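Genome polyprotein (Chicken sicinivirus JSY, PDB 6QWT) probably copies the viral RNA genome, this chain being the 3D RNA-dependent RNA polymerase (3Dpol) cut from the C-terminal end of the polyprotein. Local coordinates at residues Y214-S222 with H385-I396. Residues are numbered along the deposited sequence; the frame is centred on the assembly and turned at random.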
# COMPACT_ATOMS: atom_id res chain seq x y z
N TYR A 214 6.55 -7.75 14.69
CA TYR A 214 6.20 -7.19 15.99
C TYR A 214 4.69 -7.03 16.16
O TYR A 214 4.14 -7.41 17.20
CB TYR A 214 6.88 -5.83 16.19
CG TYR A 214 6.51 -5.16 17.49
CD1 TYR A 214 5.48 -4.23 17.55
CD2 TYR A 214 7.18 -5.46 18.67
CE1 TYR A 214 5.12 -3.62 18.73
CE2 TYR A 214 6.84 -4.85 19.87
CZ TYR A 214 5.81 -3.93 19.89
OH TYR A 214 5.45 -3.31 21.07
N HIS A 215 4.01 -6.49 15.16
CA HIS A 215 2.63 -6.05 15.34
C HIS A 215 1.61 -7.16 15.16
O HIS A 215 0.44 -6.96 15.52
CB HIS A 215 2.32 -4.89 14.39
CG HIS A 215 2.93 -3.60 14.81
ND1 HIS A 215 4.04 -3.06 14.20
CD2 HIS A 215 2.61 -2.75 15.82
CE1 HIS A 215 4.36 -1.92 14.79
NE2 HIS A 215 3.51 -1.72 15.78
N TRP A 216 2.01 -8.32 14.65
CA TRP A 216 1.06 -9.42 14.54
C TRP A 216 0.51 -9.86 15.89
O TRP A 216 -0.60 -10.38 15.96
CB TRP A 216 1.70 -10.60 13.81
CG TRP A 216 1.03 -10.93 12.50
CD1 TRP A 216 0.54 -12.14 12.12
CD2 TRP A 216 0.78 -10.03 11.41
NE1 TRP A 216 -0.00 -12.06 10.86
CE2 TRP A 216 0.13 -10.77 10.40
CE3 TRP A 216 1.04 -8.67 11.18
CZ2 TRP A 216 -0.27 -10.21 9.19
CZ3 TRP A 216 0.64 -8.11 9.98
CH2 TRP A 216 -0.00 -8.88 9.00
N THR A 217 1.26 -9.62 16.99
CA THR A 217 0.75 -9.97 18.31
C THR A 217 -0.36 -9.02 18.76
O THR A 217 -1.46 -9.49 19.08
CB THR A 217 1.90 -10.06 19.32
OG1 THR A 217 2.74 -11.18 18.99
CG2 THR A 217 1.37 -10.23 20.74
N PRO A 218 -0.15 -7.69 18.80
CA PRO A 218 -1.27 -6.82 19.18
C PRO A 218 -2.40 -6.81 18.16
O PRO A 218 -3.56 -6.63 18.55
CB PRO A 218 -0.62 -5.44 19.33
CG PRO A 218 0.59 -5.50 18.49
CD PRO A 218 1.09 -6.91 18.61
N PHE A 219 -2.10 -6.98 16.87
CA PHE A 219 -3.17 -7.13 15.88
C PHE A 219 -4.06 -8.31 16.22
O PHE A 219 -5.30 -8.21 16.21
CB PHE A 219 -2.57 -7.32 14.48
CG PHE A 219 -1.98 -6.07 13.88
CD1 PHE A 219 -1.39 -6.11 12.62
CD2 PHE A 219 -2.00 -4.86 14.56
CE1 PHE A 219 -0.84 -4.97 12.06
CE2 PHE A 219 -1.45 -3.72 14.00
CZ PHE A 219 -0.87 -3.77 12.75
N TYR A 220 -3.45 -9.45 16.54
CA TYR A 220 -4.19 -10.67 16.88
C TYR A 220 -5.06 -10.46 18.11
O TYR A 220 -6.26 -10.76 18.09
CB TYR A 220 -3.19 -11.81 17.10
CG TYR A 220 -3.77 -13.15 17.48
CD1 TYR A 220 -4.15 -14.06 16.51
CD2 TYR A 220 -3.89 -13.52 18.81
CE1 TYR A 220 -4.66 -15.29 16.84
CE2 TYR A 220 -4.40 -14.75 19.16
CZ TYR A 220 -4.79 -15.64 18.17
OH TYR A 220 -5.30 -16.87 18.51
N HIS A 221 -4.48 -9.94 19.19
CA HIS A 221 -5.23 -9.80 20.43
C HIS A 221 -6.29 -8.70 20.36
O HIS A 221 -7.22 -8.70 21.17
CB HIS A 221 -4.26 -9.54 21.59
CG HIS A 221 -3.37 -10.71 21.90
ND1 HIS A 221 -3.85 -11.90 22.38
CD2 HIS A 221 -2.03 -10.86 21.78
CE1 HIS A 221 -2.85 -12.74 22.56
NE2 HIS A 221 -1.73 -12.13 22.20
N SER A 222 -6.17 -7.78 19.40
CA SER A 222 -7.18 -6.73 19.27
C SER A 222 -8.50 -7.29 18.76
O SER A 222 -9.56 -6.72 19.03
CB SER A 222 -6.68 -5.62 18.35
OG SER A 222 -6.88 -5.96 16.99
N HIS A 385 -1.00 -15.51 7.65
CA HIS A 385 -1.87 -16.02 8.70
C HIS A 385 -1.39 -15.51 10.06
O HIS A 385 -0.34 -14.88 10.19
CB HIS A 385 -1.88 -17.55 8.70
CG HIS A 385 -2.81 -18.15 7.69
ND1 HIS A 385 -2.39 -18.55 6.44
CD2 HIS A 385 -4.14 -18.42 7.75
CE1 HIS A 385 -3.42 -19.05 5.77
NE2 HIS A 385 -4.49 -18.98 6.54
N PHE A 386 -2.20 -15.78 11.09
CA PHE A 386 -1.85 -15.51 12.48
C PHE A 386 -1.73 -16.87 13.18
O PHE A 386 -2.73 -17.58 13.33
CB PHE A 386 -2.91 -14.64 13.17
CG PHE A 386 -3.08 -13.27 12.56
CD1 PHE A 386 -3.79 -13.11 11.38
CD2 PHE A 386 -2.55 -12.15 13.17
CE1 PHE A 386 -3.96 -11.85 10.82
CE2 PHE A 386 -2.71 -10.89 12.62
CZ PHE A 386 -3.41 -10.74 11.43
N VAL A 387 -0.52 -17.23 13.59
CA VAL A 387 -0.26 -18.51 14.22
C VAL A 387 0.46 -18.30 15.55
O VAL A 387 1.59 -17.82 15.57
CB VAL A 387 0.56 -19.45 13.32
CG1 VAL A 387 0.86 -20.75 14.04
CG2 VAL A 387 -0.18 -19.72 12.01
N PRO A 388 -0.15 -18.64 16.69
CA PRO A 388 0.54 -18.50 17.97
C PRO A 388 1.78 -19.38 18.05
O PRO A 388 1.84 -20.47 17.48
CB PRO A 388 -0.51 -18.94 19.00
CG PRO A 388 -1.83 -18.74 18.31
CD PRO A 388 -1.56 -19.04 16.86
N ASP A 389 2.79 -18.88 18.78
CA ASP A 389 4.02 -19.64 18.96
C ASP A 389 3.75 -20.88 19.81
O ASP A 389 2.99 -20.85 20.77
CB ASP A 389 5.08 -18.76 19.62
CG ASP A 389 6.43 -19.44 19.71
OD1 ASP A 389 6.79 -19.89 20.82
OD2 ASP A 389 7.14 -19.52 18.68
N GLU A 390 4.39 -22.00 19.43
CA GLU A 390 4.13 -23.27 20.09
C GLU A 390 4.54 -23.24 21.56
O GLU A 390 3.94 -23.93 22.39
CB GLU A 390 4.86 -24.40 19.36
CG GLU A 390 3.99 -25.16 18.37
CD GLU A 390 4.77 -26.17 17.55
OE1 GLU A 390 4.55 -26.26 16.33
OE2 GLU A 390 5.62 -26.88 18.14
N ARG A 391 5.56 -22.45 21.91
CA ARG A 391 6.07 -22.41 23.27
C ARG A 391 5.59 -21.21 24.06
O ARG A 391 5.35 -21.32 25.27
CB ARG A 391 7.60 -22.43 23.25
CG ARG A 391 8.23 -22.35 24.63
CD ARG A 391 9.72 -22.61 24.59
NE ARG A 391 10.33 -22.45 25.90
CZ ARG A 391 11.61 -22.69 26.17
NH1 ARG A 391 12.41 -23.11 25.20
NH2 ARG A 391 12.08 -22.52 27.40
N PHE A 392 5.45 -20.05 23.41
CA PHE A 392 4.94 -18.83 24.03
C PHE A 392 3.68 -18.42 23.27
O PHE A 392 3.73 -17.53 22.40
CB PHE A 392 5.99 -17.72 24.03
CG PHE A 392 7.31 -18.14 24.60
CD1 PHE A 392 7.57 -18.00 25.96
CD2 PHE A 392 8.30 -18.65 23.79
CE1 PHE A 392 8.79 -18.38 26.49
CE2 PHE A 392 9.53 -19.04 24.31
CZ PHE A 392 9.77 -18.90 25.66
N PRO A 393 2.53 -19.03 23.59
CA PRO A 393 1.34 -18.85 22.74
C PRO A 393 0.78 -17.44 22.71
O PRO A 393 -0.04 -17.14 21.83
CB PRO A 393 0.32 -19.83 23.36
CG PRO A 393 1.13 -20.75 24.23
CD PRO A 393 2.29 -19.94 24.71
N THR A 394 1.16 -16.57 23.64
CA THR A 394 0.66 -15.20 23.60
C THR A 394 1.29 -14.40 22.46
O THR A 394 0.77 -13.34 22.11
CB THR A 394 0.91 -14.49 24.93
OG1 THR A 394 2.31 -14.51 25.23
CG2 THR A 394 0.14 -15.18 26.05
N TYR A 395 2.38 -14.88 21.89
CA TYR A 395 3.07 -14.19 20.81
C TYR A 395 2.76 -14.89 19.49
O TYR A 395 2.75 -16.13 19.41
CB TYR A 395 4.57 -14.14 21.08
CG TYR A 395 4.86 -13.43 22.38
CD1 TYR A 395 5.11 -14.15 23.54
CD2 TYR A 395 4.84 -12.05 22.46
CE1 TYR A 395 5.35 -13.50 24.74
CE2 TYR A 395 5.08 -11.39 23.65
CZ TYR A 395 5.33 -12.12 24.79
OH TYR A 395 5.57 -11.47 25.97
N ILE A 396 2.51 -14.10 18.45
CA ILE A 396 1.85 -14.56 17.24
C ILE A 396 2.81 -14.41 16.06
O ILE A 396 3.31 -13.31 15.80
CB ILE A 396 0.55 -13.79 16.98
CG1 ILE A 396 -0.28 -13.70 18.27
CG2 ILE A 396 -0.26 -14.46 15.87
CD1 ILE A 396 -0.72 -15.04 18.83
O HOH W 1 4.02 -10.62 16.26
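Helix 214-222 runs nearly perpendicular to strand 385-388, their axes 9.5 Å apart at 92°, and the backbones come closest where Thr217 meets Ile396. Trp216 and Phe386 form an offset stack, planes 10° apart, with the pyrrole part of the indole over the phenyl face and NE1 above its centre. At the indole edge, Trp216 NE1 donates a hydrogen bond to His385 O at 2.9 Å, a bent bond whose donor sits well above the carbonyl plane; tryptophan thus serves both a flat apolar neighbour and a backbone carbonyl. Tyr220, its CG anti to the backbone N (chi1 179°), reaches toward the strand; Ile396 CD1 lies over one ring face in a CH-pi contact, 3.5 Å from Tyr220 CD2, while Phe386 CB meets the CD1 side obliquely. The phenol also reaches Pro388 CG, and its OH is hydrogen-bonded to His377. Strands 384-388 and 396-400 form an antiparallel hairpin that corresponds to motif E of viral RNA polymerases, where palm meets thumb; the helix packed on it leads in sequence to strand 230-235, the motif A strand of the palm. In the hairpin loop, Asp389 OD1 accepts from Arg391 N, an Asx turn, and from Phe392 N, together an Asx motif. Where the chain returns, Thr217 OG1 accepts from Ile396 N at 3.0 Å; its small hydroxyl, beside the backbone N (chi1 -67°), suits this close approach, and a water links it to Ile396 O. One turn on, His221 NE2 donates to Thr394 O at 2.8 Å, almost straight and within the imidazole plane, which implies a proton on that nitrogen.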